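Local structure of D-alanyl-D-alanine carboxypeptidase (Streptococcus pneumoniae R6, 1XP4) at residues E94-A99 with N106-A111; A19-T24 with Y314-V319; V141-T144 with N148-T151; V48-E53 with V124-A129; S69-Q74 with G118-F123. The protein probably removes the C-terminal D-alanine from peptidoglycan precursor peptides, as a serine-type D-Ala-D-Ala carboxypeptidase of the S11 family. One frame throughout, in Å; residues are numbered along the deposited sequence.

Interaction 1: E94-A99 with N106-A111; sequences EELLEA and NSAAIA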
# COMPACT_ATOMS: atom_id res chain seq x y z
N GLU A 94 -10.99 -3.11 -16.45
CA GLU A 94 -11.08 -4.06 -15.36
C GLU A 94 -10.32 -5.33 -15.72
O GLU A 94 -9.66 -5.93 -14.88
CB GLU A 94 -12.55 -4.39 -15.06
CG GLU A 94 -12.76 -5.40 -13.94
CD GLU A 94 -14.24 -5.61 -13.58
OE1 GLU A 94 -15.02 -5.99 -14.48
OE2 GLU A 94 -14.61 -5.40 -12.41
N GLU A 95 -10.41 -5.74 -16.98
CA GLU A 95 -9.72 -6.94 -17.40
C GLU A 95 -8.21 -6.79 -17.29
O GLU A 95 -7.52 -7.66 -16.77
CB GLU A 95 -10.14 -7.32 -18.82
CG GLU A 95 -11.63 -7.60 -18.94
CD GLU A 95 -12.02 -8.21 -20.26
OE1 GLU A 95 -11.85 -7.54 -21.31
OE2 GLU A 95 -12.50 -9.37 -20.26
N LEU A 96 -7.70 -5.66 -17.78
CA LEU A 96 -6.26 -5.40 -17.71
C LEU A 96 -5.82 -5.22 -16.27
O LEU A 96 -4.76 -5.70 -15.86
CB LEU A 96 -5.92 -4.16 -18.53
CG LEU A 96 -6.22 -4.29 -20.02
CD1 LEU A 96 -5.92 -2.97 -20.71
CD2 LEU A 96 -5.38 -5.42 -20.61
N LEU A 97 -6.64 -4.53 -15.49
CA LEU A 97 -6.34 -4.30 -14.09
C LEU A 97 -6.18 -5.65 -13.38
O LEU A 97 -5.25 -5.85 -12.61
CB LEU A 97 -7.48 -3.53 -13.44
CG LEU A 97 -7.10 -2.23 -12.72
CD1 LEU A 97 -8.37 -1.64 -12.11
CD2 LEU A 97 -6.05 -2.51 -11.66
N GLU A 98 -7.10 -6.55 -13.65
CA GLU A 98 -7.06 -7.87 -13.05
C GLU A 98 -5.81 -8.59 -13.55
O GLU A 98 -5.08 -9.18 -12.76
CB GLU A 98 -8.33 -8.65 -13.42
CG GLU A 98 -8.73 -9.73 -12.43
CD GLU A 98 -10.16 -9.55 -11.92
OE1 GLU A 98 -10.50 -8.43 -11.49
OE2 GLU A 98 -10.93 -10.53 -11.94
N ALA A 99 -5.56 -8.52 -14.86
CA ALA A 99 -4.39 -9.17 -15.45
C ALA A 99 -3.09 -8.59 -14.88
O ALA A 99 -2.12 -9.32 -14.65
CB ALA A 99 -4.42 -9.01 -16.96
N ASN A 106 2.65 -7.60 -18.20
CA ASN A 106 3.22 -6.30 -18.57
C ASN A 106 2.44 -5.57 -19.66
O ASN A 106 2.32 -4.34 -19.63
CB ASN A 106 4.68 -6.46 -18.98
CG ASN A 106 5.56 -6.96 -17.84
OD1 ASN A 106 5.63 -6.33 -16.78
ND2 ASN A 106 6.22 -8.09 -18.05
N SER A 107 1.90 -6.31 -20.63
CA SER A 107 1.13 -5.68 -21.68
C SER A 107 -0.16 -5.11 -21.12
O SER A 107 -0.74 -4.19 -21.68
CB SER A 107 0.84 -6.66 -22.80
OG SER A 107 2.02 -6.87 -23.55
N ALA A 108 -0.60 -5.66 -20.00
CA ALA A 108 -1.80 -5.14 -19.34
C ALA A 108 -1.43 -3.75 -18.78
O ALA A 108 -2.15 -2.78 -18.98
CB ALA A 108 -2.21 -6.06 -18.20
N ALA A 109 -0.29 -3.68 -18.11
CA ALA A 109 0.18 -2.42 -17.53
C ALA A 109 0.38 -1.36 -18.61
O ALA A 109 -0.19 -0.27 -18.53
CB ALA A 109 1.49 -2.64 -16.78
N ILE A 110 1.19 -1.69 -19.61
CA ILE A 110 1.47 -0.75 -20.69
C ILE A 110 0.18 -0.26 -21.32
O ILE A 110 -0.04 0.94 -21.45
CB ILE A 110 2.36 -1.40 -21.77
CG1 ILE A 110 3.69 -1.84 -21.15
CG2 ILE A 110 2.60 -0.42 -22.90
CD1 ILE A 110 4.62 -2.54 -22.11
N ALA A 111 -0.67 -1.20 -21.72
CA ALA A 111 -1.94 -0.83 -22.33
C ALA A 111 -2.69 0.22 -21.50
O ALA A 111 -3.12 1.25 -22.03
CB ALA A 111 -2.81 -2.08 -22.52

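Interaction 2: A19-T24 with Y314-V319; sequences AVEANT and YLIERV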
# COMPACT_ATOMS: atom_id res chain seq x y z
N ALA A 19 8.35 -3.12 7.51
CA ALA A 19 6.98 -3.50 7.80
C ALA A 19 6.30 -2.34 8.51
O ALA A 19 6.89 -1.73 9.40
CB ALA A 19 6.98 -4.73 8.69
N VAL A 20 5.07 -2.03 8.12
CA VAL A 20 4.36 -0.93 8.78
C VAL A 20 2.90 -1.25 9.03
O VAL A 20 2.29 -2.04 8.32
CB VAL A 20 4.42 0.38 7.95
CG1 VAL A 20 5.85 0.83 7.84
CG2 VAL A 20 3.81 0.17 6.58
N GLU A 21 2.34 -0.63 10.07
CA GLU A 21 0.93 -0.83 10.39
C GLU A 21 0.25 0.10 9.41
O GLU A 21 0.43 1.31 9.47
CB GLU A 21 0.65 -0.44 11.83
CG GLU A 21 -0.75 -0.76 12.31
CD GLU A 21 -1.76 0.27 11.87
OE1 GLU A 21 -1.52 1.47 12.13
OE2 GLU A 21 -2.79 -0.12 11.28
N ALA A 22 -0.52 -0.47 8.49
CA ALA A 22 -1.19 0.30 7.44
C ALA A 22 -1.78 1.64 7.85
O ALA A 22 -1.38 2.69 7.34
CB ALA A 22 -2.26 -0.54 6.78
N ASN A 23 -2.72 1.61 8.78
CA ASN A 23 -3.39 2.82 9.18
C ASN A 23 -2.53 3.99 9.65
O ASN A 23 -2.69 5.11 9.15
CB ASN A 23 -4.45 2.51 10.23
CG ASN A 23 -5.46 3.62 10.35
OD1 ASN A 23 -5.74 4.32 9.38
ND2 ASN A 23 -6.02 3.79 11.54
N THR A 24 -1.62 3.76 10.59
CA THR A 24 -0.80 4.86 11.08
C THR A 24 0.54 5.02 10.39
O THR A 24 1.21 6.03 10.55
CB THR A 24 -0.55 4.74 12.59
OG1 THR A 24 0.27 3.60 12.86
CG2 THR A 24 -1.87 4.60 13.34
N TYR A 314 -7.73 1.89 19.31
CA TYR A 314 -6.63 1.00 19.67
C TYR A 314 -5.30 1.66 19.30
O TYR A 314 -5.25 2.56 18.46
CB TYR A 314 -6.74 -0.34 18.92
CG TYR A 314 -7.92 -1.20 19.29
CD1 TYR A 314 -9.20 -0.91 18.83
CD2 TYR A 314 -7.75 -2.32 20.11
CE1 TYR A 314 -10.29 -1.72 19.16
CE2 TYR A 314 -8.83 -3.14 20.45
CZ TYR A 314 -10.09 -2.83 19.97
OH TYR A 314 -11.16 -3.64 20.30
N LEU A 315 -4.23 1.19 19.94
CA LEU A 315 -2.88 1.70 19.70
C LEU A 315 -1.93 0.52 19.61
O LEU A 315 -2.18 -0.52 20.22
CB LEU A 315 -2.42 2.59 20.84
CG LEU A 315 -3.22 3.84 21.21
CD1 LEU A 315 -2.50 4.49 22.35
CD2 LEU A 315 -3.33 4.79 20.05
N ILE A 316 -0.86 0.68 18.85
CA ILE A 316 0.13 -0.38 18.74
C ILE A 316 0.97 -0.30 20.01
O ILE A 316 1.35 0.79 20.42
CB ILE A 316 1.06 -0.17 17.53
CG1 ILE A 316 0.24 0.05 16.27
CG2 ILE A 316 1.94 -1.40 17.34
CD1 ILE A 316 1.09 0.14 15.04
N GLU A 317 1.24 -1.44 20.63
CA GLU A 317 2.04 -1.46 21.85
C GLU A 317 2.98 -2.66 21.84
O GLU A 317 2.56 -3.79 21.56
CB GLU A 317 1.12 -1.52 23.08
CG GLU A 317 1.85 -1.49 24.43
CD GLU A 317 0.90 -1.64 25.62
OE1 GLU A 317 0.05 -2.56 25.58
OE2 GLU A 317 1.01 -0.86 26.59
N ARG A 318 4.25 -2.42 22.13
CA ARG A 318 5.13 -3.50 22.45
C ARG A 318 4.61 -4.27 23.69
O ARG A 318 3.89 -3.75 24.54
CB ARG A 318 6.51 -2.93 22.64
CG ARG A 318 7.55 -3.57 21.72
CD ARG A 318 8.95 -3.02 21.99
NE ARG A 318 9.87 -3.47 20.96
CZ ARG A 318 10.13 -2.59 19.99
NH1 ARG A 318 9.60 -1.40 20.02
NH2 ARG A 318 10.97 -2.92 19.02
N VAL A 319 4.84 -5.58 23.72
CA VAL A 319 4.34 -6.36 24.85
C VAL A 319 5.42 -6.61 25.90
O VAL A 319 6.48 -7.12 25.61
CB VAL A 319 3.85 -7.74 24.34
CG1 VAL A 319 3.33 -7.68 22.91
CG2 VAL A 319 4.92 -8.80 24.42

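Interaction 3: V141-T144 with N148-T151; sequences VVNT and NNET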
# COMPACT_ATOMS: atom_id res chain seq x y z
N VAL A 141 12.19 6.17 -12.01
CA VAL A 141 11.17 5.51 -12.80
C VAL A 141 11.35 5.76 -14.29
O VAL A 141 11.32 6.90 -14.75
CB VAL A 141 9.74 5.97 -12.40
CG1 VAL A 141 8.69 5.17 -13.18
CG2 VAL A 141 9.54 5.82 -10.90
N VAL A 142 11.54 4.68 -15.03
CA VAL A 142 11.72 4.78 -16.47
C VAL A 142 10.60 4.06 -17.23
O VAL A 142 10.36 4.35 -18.41
CB VAL A 142 13.09 4.21 -16.89
CG1 VAL A 142 14.19 5.09 -16.32
CG2 VAL A 142 13.25 2.75 -16.40
N ASN A 143 9.91 3.13 -16.57
CA ASN A 143 8.80 2.43 -17.20
C ASN A 143 7.69 2.10 -16.23
O ASN A 143 7.85 2.23 -15.02
CB ASN A 143 9.26 1.16 -17.94
CG ASN A 143 10.16 0.27 -17.11
OD1 ASN A 143 9.77 -0.23 -16.06
ND2 ASN A 143 11.38 0.07 -17.58
N THR A 144 6.56 1.67 -16.77
CA THR A 144 5.39 1.36 -15.97
C THR A 144 5.27 -0.09 -15.56
O THR A 144 4.37 -0.44 -14.81
CB THR A 144 4.11 1.68 -16.74
OG1 THR A 144 4.00 0.78 -17.85
CG2 THR A 144 4.16 3.09 -17.26
N ASN A 148 13.31 -4.68 -17.17
CA ASN A 148 14.56 -4.01 -17.42
C ASN A 148 14.40 -3.47 -18.85
O ASN A 148 13.71 -4.08 -19.66
CB ASN A 148 15.71 -5.00 -17.33
CG ASN A 148 17.05 -4.35 -17.53
OD1 ASN A 148 17.50 -4.16 -18.66
ND2 ASN A 148 17.71 -4.00 -16.43
N ASN A 149 15.02 -2.34 -19.15
CA ASN A 149 14.90 -1.77 -20.49
C ASN A 149 15.40 -2.68 -21.62
O ASN A 149 14.88 -2.64 -22.73
CB ASN A 149 15.62 -0.43 -20.56
CG ASN A 149 14.83 0.69 -19.91
OD1 ASN A 149 13.60 0.61 -19.79
ND2 ASN A 149 15.52 1.75 -19.51
N GLU A 150 16.41 -3.51 -21.34
CA GLU A 150 16.94 -4.40 -22.36
C GLU A 150 15.82 -5.29 -22.90
O GLU A 150 15.95 -5.86 -23.98
CB GLU A 150 18.06 -5.29 -21.81
CG GLU A 150 19.21 -4.53 -21.16
CD GLU A 150 20.36 -5.45 -20.75
OE1 GLU A 150 20.10 -6.65 -20.51
OE2 GLU A 150 21.52 -4.97 -20.66
N THR A 151 14.74 -5.40 -22.13
CA THR A 151 13.60 -6.23 -22.52
C THR A 151 12.67 -5.42 -23.40
O THR A 151 11.88 -5.97 -24.16
CB THR A 151 12.78 -6.70 -21.30
OG1 THR A 151 13.62 -7.43 -20.40
CG2 THR A 151 11.63 -7.60 -21.74
O HOH W 1 11.82 3.11 -20.34

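Interaction 4: V48-E53 with V124-A129; sequences VYLVYE and VDMMRA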
# COMPACT_ATOMS: atom_id res chain seq x y z
N VAL A 48 -0.99 1.21 -11.02
CA VAL A 48 -2.37 0.96 -10.65
C VAL A 48 -3.02 2.11 -9.88
O VAL A 48 -4.24 2.28 -9.92
CB VAL A 48 -2.45 -0.37 -9.85
CG1 VAL A 48 -3.66 -0.39 -8.96
CG2 VAL A 48 -2.49 -1.55 -10.82
N TYR A 49 -2.20 2.91 -9.18
CA TYR A 49 -2.74 4.04 -8.43
C TYR A 49 -3.24 5.11 -9.38
O TYR A 49 -4.25 5.75 -9.13
CB TYR A 49 -1.67 4.68 -7.53
CG TYR A 49 -2.24 5.70 -6.58
CD1 TYR A 49 -2.75 5.32 -5.34
CD2 TYR A 49 -2.28 7.06 -6.91
CE1 TYR A 49 -3.28 6.26 -4.44
CE2 TYR A 49 -2.81 8.01 -6.03
CZ TYR A 49 -3.30 7.60 -4.79
OH TYR A 49 -3.80 8.52 -3.89
N LEU A 50 -2.52 5.32 -10.48
CA LEU A 50 -2.96 6.33 -11.43
C LEU A 50 -4.22 5.87 -12.15
O LEU A 50 -5.05 6.69 -12.57
CB LEU A 50 -1.83 6.64 -12.41
CG LEU A 50 -0.55 7.21 -11.77
CD1 LEU A 50 0.50 7.46 -12.83
CD2 LEU A 50 -0.88 8.52 -11.04
N VAL A 51 -4.38 4.56 -12.27
CA VAL A 51 -5.54 3.97 -12.94
C VAL A 51 -6.80 4.16 -12.11
O VAL A 51 -7.86 4.49 -12.66
CB VAL A 51 -5.34 2.46 -13.16
CG1 VAL A 51 -6.55 1.89 -13.87
CG2 VAL A 51 -4.09 2.21 -13.98
N TYR A 52 -6.70 3.94 -10.80
CA TYR A 52 -7.85 4.14 -9.93
C TYR A 52 -8.17 5.63 -9.87
O TYR A 52 -9.33 6.03 -9.77
CB TYR A 52 -7.57 3.60 -8.52
CG TYR A 52 -7.80 2.11 -8.37
CD1 TYR A 52 -9.10 1.59 -8.36
CD2 TYR A 52 -6.74 1.22 -8.28
CE1 TYR A 52 -9.32 0.21 -8.25
CE2 TYR A 52 -6.95 -0.15 -8.18
CZ TYR A 52 -8.24 -0.65 -8.16
OH TYR A 52 -8.46 -2.00 -8.07
N GLU A 53 -7.13 6.45 -9.95
CA GLU A 53 -7.30 7.89 -9.91
C GLU A 53 -8.03 8.37 -11.17
O GLU A 53 -8.70 9.40 -11.16
CB GLU A 53 -5.96 8.59 -9.80
CG GLU A 53 -6.08 10.08 -9.53
CD GLU A 53 -4.76 10.72 -9.17
OE1 GLU A 53 -3.89 10.81 -10.06
OE2 GLU A 53 -4.59 11.11 -7.99
N VAL A 124 4.88 7.74 -17.38
CA VAL A 124 6.02 7.74 -16.46
C VAL A 124 6.19 9.11 -15.80
O VAL A 124 6.48 9.21 -14.60
CB VAL A 124 7.34 7.35 -17.17
CG1 VAL A 124 8.52 7.58 -16.22
CG2 VAL A 124 7.29 5.88 -17.61
N ASP A 125 6.02 10.18 -16.57
CA ASP A 125 6.15 11.50 -16.02
C ASP A 125 5.07 11.67 -14.96
O ASP A 125 5.27 12.37 -13.96
CB ASP A 125 6.01 12.56 -17.11
CG ASP A 125 7.16 12.55 -18.10
OD1 ASP A 125 8.31 12.28 -17.68
OD2 ASP A 125 6.93 12.82 -19.29
N MSE A 126 3.93 11.03 -15.18
CA MSE A 126 2.84 11.12 -14.22
C MSE A 126 3.24 10.39 -12.95
O MSE A 126 3.00 10.88 -11.84
CB MSE A 126 1.56 10.50 -14.80
CG MSE A 126 0.79 11.43 -15.73
SE MSE A 126 -0.80 10.63 -16.49
CE MSE A 126 -1.74 10.22 -14.86
N MSE A 127 3.86 9.22 -13.08
CA MSE A 127 4.25 8.50 -11.88
C MSE A 127 5.43 9.18 -11.18
O MSE A 127 5.60 9.04 -9.96
CB MSE A 127 4.52 7.01 -12.16
CG MSE A 127 5.05 6.64 -13.54
SE MSE A 127 4.80 4.75 -14.03
CE MSE A 127 5.66 3.88 -12.52
N ARG A 128 6.23 9.93 -11.93
CA ARG A 128 7.34 10.64 -11.32
C ARG A 128 6.78 11.78 -10.48
O ARG A 128 7.28 12.10 -9.41
CB ARG A 128 8.28 11.22 -12.38
CG ARG A 128 9.09 10.18 -13.11
CD ARG A 128 10.03 10.79 -14.13
NE ARG A 128 10.84 9.77 -14.78
CZ ARG A 128 11.80 10.02 -15.67
NH1 ARG A 128 12.06 11.28 -16.01
NH2 ARG A 128 12.49 9.03 -16.21
N ALA A 129 5.72 12.40 -10.99
CA ALA A 129 5.09 13.51 -10.31
C ALA A 129 4.38 13.03 -9.06
O ALA A 129 4.53 13.62 -7.99
CB ALA A 129 4.11 14.21 -11.23

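Interaction 5: S69-Q74 with G118-F123; sequences SDYPYQ and GSEKDF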
# COMPACT_ATOMS: atom_id res chain seq x y z
N SER A 69 -1.86 -1.72 -28.63
CA SER A 69 -0.95 -1.40 -29.72
C SER A 69 0.19 -2.38 -29.97
O SER A 69 0.44 -3.29 -29.18
CB SER A 69 -0.36 0.01 -29.53
OG SER A 69 0.38 0.10 -28.34
N ASP A 70 0.88 -2.18 -31.10
CA ASP A 70 1.99 -3.02 -31.51
C ASP A 70 2.99 -3.34 -30.40
O ASP A 70 3.27 -4.51 -30.11
CB ASP A 70 2.73 -2.38 -32.68
CG ASP A 70 1.82 -2.06 -33.86
OD1 ASP A 70 0.79 -2.76 -34.04
OD2 ASP A 70 2.15 -1.11 -34.61
N TYR A 71 3.54 -2.30 -29.78
CA TYR A 71 4.52 -2.44 -28.71
C TYR A 71 4.07 -3.40 -27.59
O TYR A 71 4.76 -4.37 -27.29
CB TYR A 71 4.86 -1.05 -28.16
CG TYR A 71 5.47 -0.99 -26.77
CD1 TYR A 71 6.47 -1.88 -26.37
CD2 TYR A 71 5.07 -0.01 -25.86
CE1 TYR A 71 7.06 -1.79 -25.11
CE2 TYR A 71 5.65 0.10 -24.60
CZ TYR A 71 6.65 -0.79 -24.22
OH TYR A 71 7.22 -0.69 -22.97
N PRO A 72 2.91 -3.14 -26.97
CA PRO A 72 2.47 -4.04 -25.91
C PRO A 72 2.06 -5.39 -26.45
O PRO A 72 2.25 -6.42 -25.81
CB PRO A 72 1.28 -3.30 -25.29
CG PRO A 72 1.55 -1.88 -25.63
CD PRO A 72 2.03 -1.96 -27.04
N TYR A 73 1.50 -5.40 -27.65
CA TYR A 73 1.04 -6.64 -28.24
C TYR A 73 2.18 -7.57 -28.61
O TYR A 73 2.13 -8.77 -28.32
CB TYR A 73 0.18 -6.35 -29.46
CG TYR A 73 -0.20 -7.58 -30.25
CD1 TYR A 73 -0.92 -8.62 -29.65
CD2 TYR A 73 0.19 -7.71 -31.57
CE1 TYR A 73 -1.24 -9.77 -30.37
CE2 TYR A 73 -0.12 -8.85 -32.30
CZ TYR A 73 -0.83 -9.88 -31.70
OH TYR A 73 -1.11 -11.01 -32.43
N GLN A 74 3.21 -7.04 -29.26
CA GLN A 74 4.35 -7.87 -29.65
C GLN A 74 5.10 -8.37 -28.44
O GLN A 74 5.60 -9.49 -28.43
CB GLN A 74 5.31 -7.07 -30.54
CG GLN A 74 4.90 -6.98 -31.99
CD GLN A 74 5.27 -5.63 -32.59
OE1 GLN A 74 6.19 -4.96 -32.12
NE2 GLN A 74 4.56 -5.24 -33.65
N GLY A 118 -1.67 8.42 -23.15
CA GLY A 118 -1.32 8.46 -24.56
C GLY A 118 -0.09 7.63 -24.85
O GLY A 118 -0.03 6.92 -25.85
N SER A 119 0.90 7.72 -23.98
CA SER A 119 2.13 6.96 -24.16
C SER A 119 2.70 6.54 -22.81
O SER A 119 2.40 7.14 -21.78
CB SER A 119 3.16 7.79 -24.92
OG SER A 119 3.59 8.90 -24.14
N GLU A 120 3.51 5.50 -22.81
CA GLU A 120 4.11 5.07 -21.56
C GLU A 120 4.98 6.21 -21.01
O GLU A 120 5.04 6.43 -19.80
CB GLU A 120 4.93 3.80 -21.77
CG GLU A 120 5.58 3.31 -20.50
CD GLU A 120 6.19 1.93 -20.63
OE1 GLU A 120 6.78 1.64 -21.69
OE2 GLU A 120 6.08 1.14 -19.66
N LYS A 121 5.64 6.95 -21.90
CA LYS A 121 6.49 8.05 -21.47
C LYS A 121 5.74 9.08 -20.65
O LYS A 121 6.17 9.46 -19.56
CB LYS A 121 7.11 8.78 -22.66
CG LYS A 121 7.90 9.99 -22.18
CD LYS A 121 8.33 10.93 -23.29
CE LYS A 121 9.10 12.13 -22.71
NZ LYS A 121 8.31 12.88 -21.70
N ASP A 122 4.62 9.57 -21.18
CA ASP A 122 3.83 10.56 -20.46
C ASP A 122 3.38 9.94 -19.15
O ASP A 122 3.43 10.60 -18.11
CB ASP A 122 2.61 10.99 -21.28
CG ASP A 122 3.00 11.72 -22.56
OD1 ASP A 122 3.83 12.66 -22.49
OD2 ASP A 122 2.48 11.37 -23.64
N PHE A 123 2.96 8.68 -19.20
CA PHE A 123 2.53 8.01 -17.98
C PHE A 123 3.65 8.01 -16.94
O PHE A 123 3.41 8.25 -15.75
CB PHE A 123 2.08 6.57 -18.27
CG PHE A 123 1.26 5.98 -17.16
CD1 PHE A 123 -0.10 6.26 -17.06
CD2 PHE A 123 1.85 5.17 -16.20
CE1 PHE A 123 -0.86 5.75 -16.01
CE2 PHE A 123 1.09 4.66 -15.14
CZ PHE A 123 -0.27 4.95 -15.05
O HOH W 2 7.69 -1.24 -20.19

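Interaction 1: E94-A99 with N106-A111
Leu96 and Ala108 face each other where helix 93-103 passes helix 106-117. The methyl of Ala108 lies against the backbone of the first helix, with Ala108 CB 3.5 Å from Leu96 O, and it also meets a second methyl, Ala99 CB to Ala108 CB being 3.9 Å. Leu96 reaches the opposite way, onto the second helix. Its CG stands anti to the carbonyl carbon (chi1 -63°), which directs it at that helix, and chi2 (176°) divides the two methyls between partners: CD2 rests on the Ala108 backbone, 3.8 Å from Ala108 CA, while CD1 meets the next turn, with Leu96 CD1 and Ala111 CB 3.7 Å apart. Alanine suits 108 and 111 because a single methyl allows the helices to come close. The segment axes approach to 8.3 Å and run at 134° to one another, and CA of Leu96 is only 4.8 Å from CA of Ala108. No hydrogen bond crosses the contact; Leu96 O accepts from Thr100 OG1 on its own helix.

Further out, Phe198 of strand 195-198 packs on Leu96 and Ala99, and Leu97 turns away from the second helix to meet Val48 and Tyr52 of helix 44-57. Just before Ala108, Asn106 OD1 bonds to NZ of Lys44, the predicted proton acceptor. The arrangement is a helical hairpin whose short connection carries Ser104, also a predicted active-site residue; Ser104, Ala105 and Asn106 match the SxN motif of penicillin-binding enzymes, and the Ala108 methyl lies about 8 Å from the Ser104 side chain, near the predicted site without touching it.

Interaction 2: A19-T24 with Y314-V319
The flat group here is the carboxylate of Glu21, whose aliphatic stem receives the tip of Ile316 while its oxygens turn back into their own chain. OE1 is gripped twice: Thr24 OG1 lies 2.9 Å from Glu21 OE1, nearly in line with the C-O bond, and Thr24 N donates to the same oxygen on its syn side, 34° out of the carboxylate plane. Asn23 N adds a weak bond to Glu21 OE2. These donors hold the group over the turn that ends strand 17-21, with the chain bent at chi2 (-81°) to bring it there.

The first torsion, with CG anti to the backbone N (chi1 -173°), places CG beside Ile316. Ile316 CD1 is 3.3 Å from Glu21 CB and 3.4 Å from Glu21 CG, while Thr24 OG1 is more distant from the same methyl. Isoleucine fits because CG1 and CD1 extend its reach between backbones that stay well separated: CA of Glu21 and CA of Ile316 are 8.4 Å apart. Strand 17-21 belongs to the five-stranded antiparallel sheet of the peptidase, and strand 313-318 pairs with 278-284 in the C-terminal region. The contact is therefore an interdomain one, joining the two domains of a PBP5-like protein through apolar side-chain atoms.

Interaction 3: V141-T144 with N148-T151
Asn149 OD1 is gripped by two donors. Asn143 ND2 gives it a bent hydrogen bond of 3.2 Å, and water 1 donates to the same oxygen, with 3.1 Å between the water and Asn149 OD1. The water also donates to the backbone, 2.7 Å from Val142 O, so it spans the two segments beside the direct bond. The oxygen lies almost in the amide plane of Asn143, as a good N-H partner should. The amide planes of Asn143 and Asn149 are 81° apart, and with this steep angle goes a donor that stands above the carbonyl plane of Asn149, 38° out of it.

Asparagine suits both places because one short side chain offers a donor and an acceptor. Asn143 OD1 takes Gly146 N, and its ND2 has a further weak bond to Leu147 O, which ties the amide to the residues between the segments. Asn149 ND2 donates to Lys161 O. Val142 adds an apolar touch, its CG2 being 4.0 Å from Asn149 ND2.

The segments lie on either side of residues 145-147 in the long loop between helix 120-133 and strand 167-168, a region that may include the omega-like loop reported for this enzyme. The second segment opens with an Asx turn: Asn148 OD1 accepts from Glu150 N at 3.0 Å, which starts the helical run of 149-151, while Asn148 ND2 reaches Asp163 O and Glu165 OE2 farther along the loop. On the inner side, the Asn143 side chain comes within about 8 Å of that of Lys44, the predicted proton acceptor, and Thr144 O accepts from Thr47 OG1 of helix 44-57.

Interaction 4: V48-E53 with V124-A129
Leu50 of helix 44-57 puts one methyl against helix 120-133, and that methyl makes nearly the whole contact. Leu50 CD1 is 3.8 Å from Met126 CB and equally 3.8 Å from Met127 N, so it sits against the backbone between two successive residues; Met127 CB follows at 4.1 Å from Leu50 CD1. Leucine fits because its CG stands anti to the carbonyl carbon (chi1 -62°) and the extended branch bridges helices whose nearest CA atoms, those of Leu50 and Met127, are 7.5 Å apart.

The outer side is looser. Met126, modelled as selenomethionine, is partly exposed; its chain bends at chi3 (59°), and CE lies 4.1 Å from Leu50 CD1 on this partly exposed side. Glu53 lies here too without touching the segment, its carboxylate forming a salt bridge with Lys130, a turn after Met126 on the facing helix. Met127, likewise selenomethionine, leads the other way, its end turning from Leu50 to pack on Val141.

Phe123 and Lys130 of helix 120-133 also touch Leu50, while the face of helix 44-57 bearing Val48 is turned to helix 93-103 and Tyr49 meets helix 170-183. Helix 44-57, which begins at the predicted catalytic Lys44, is thus flanked by several helices.

Interaction 5: S69-Q74 with G118-F123
Tyr71 meets Glu120 at the outer end of its ring. From CB, which points toward segment 118-123, the chain goes to a CG set anti to the backbone N (chi1 160°), directing the ring across the gap. Nothing of the other segment comes near the first ring atoms; contact begins at CE2, 3.5 Å from Glu120 OE1, and CZ lies at the same distance from that oxygen, which sits at the ring edge and in its plane. At the tip, Tyr71 OH donates to Glu120 OE1 at 2.7 Å. The carboxylate is met on its syn side, 20° out of its plane, and is turned 48° from the ring. Water 2 donates both to Tyr71 OH and to Glu120 OE2, 2.9 Å from each, so the phenol gives one bond and takes another.

Glutamate reaches this hydroxyl because its chain is extended, with CG also anti to the backbone N. It stands in the first turn of helix 120-133, whose N-cap is Ser119: Asp122 N donates to Ser119 OG at 3.2 Å, and that hydroxyl in turn donates to Asp122 OD2. Gly118, just past the end of helix 106-117, makes the break between the two helices with a positive phi, a backbone shape that calls for glycine.

Beyond the pair, Glu120 OE2 accepts from Thr144 OG1, which links this buried carboxylate to the loop after the helix. Ile110 of helix 106-117 packs on Tyr71 and Pro72, placing helix 70-74 against that helix.

Interactions 1, 3, 4 and 5 gather in the peptidase domain on one side of the chain's centre, whereas interaction 2 lies on the opposite side, about 33 Å from interaction 1 between centres, where the C-terminal domain meets the sheet. Interactions 1 and 4 are apolar contacts between helices, the first wholly buried and the second reaching partly exposed ground. Interactions 3 and 5 lie farther from the centre and rely on side-chain hydrogen bonds with a bridging water. Helix 120-133 serves interactions 4 and 5, and its start also meets the loop of interaction 3. Interaction 2 combines apolar contact across with polar bonds inside one segment.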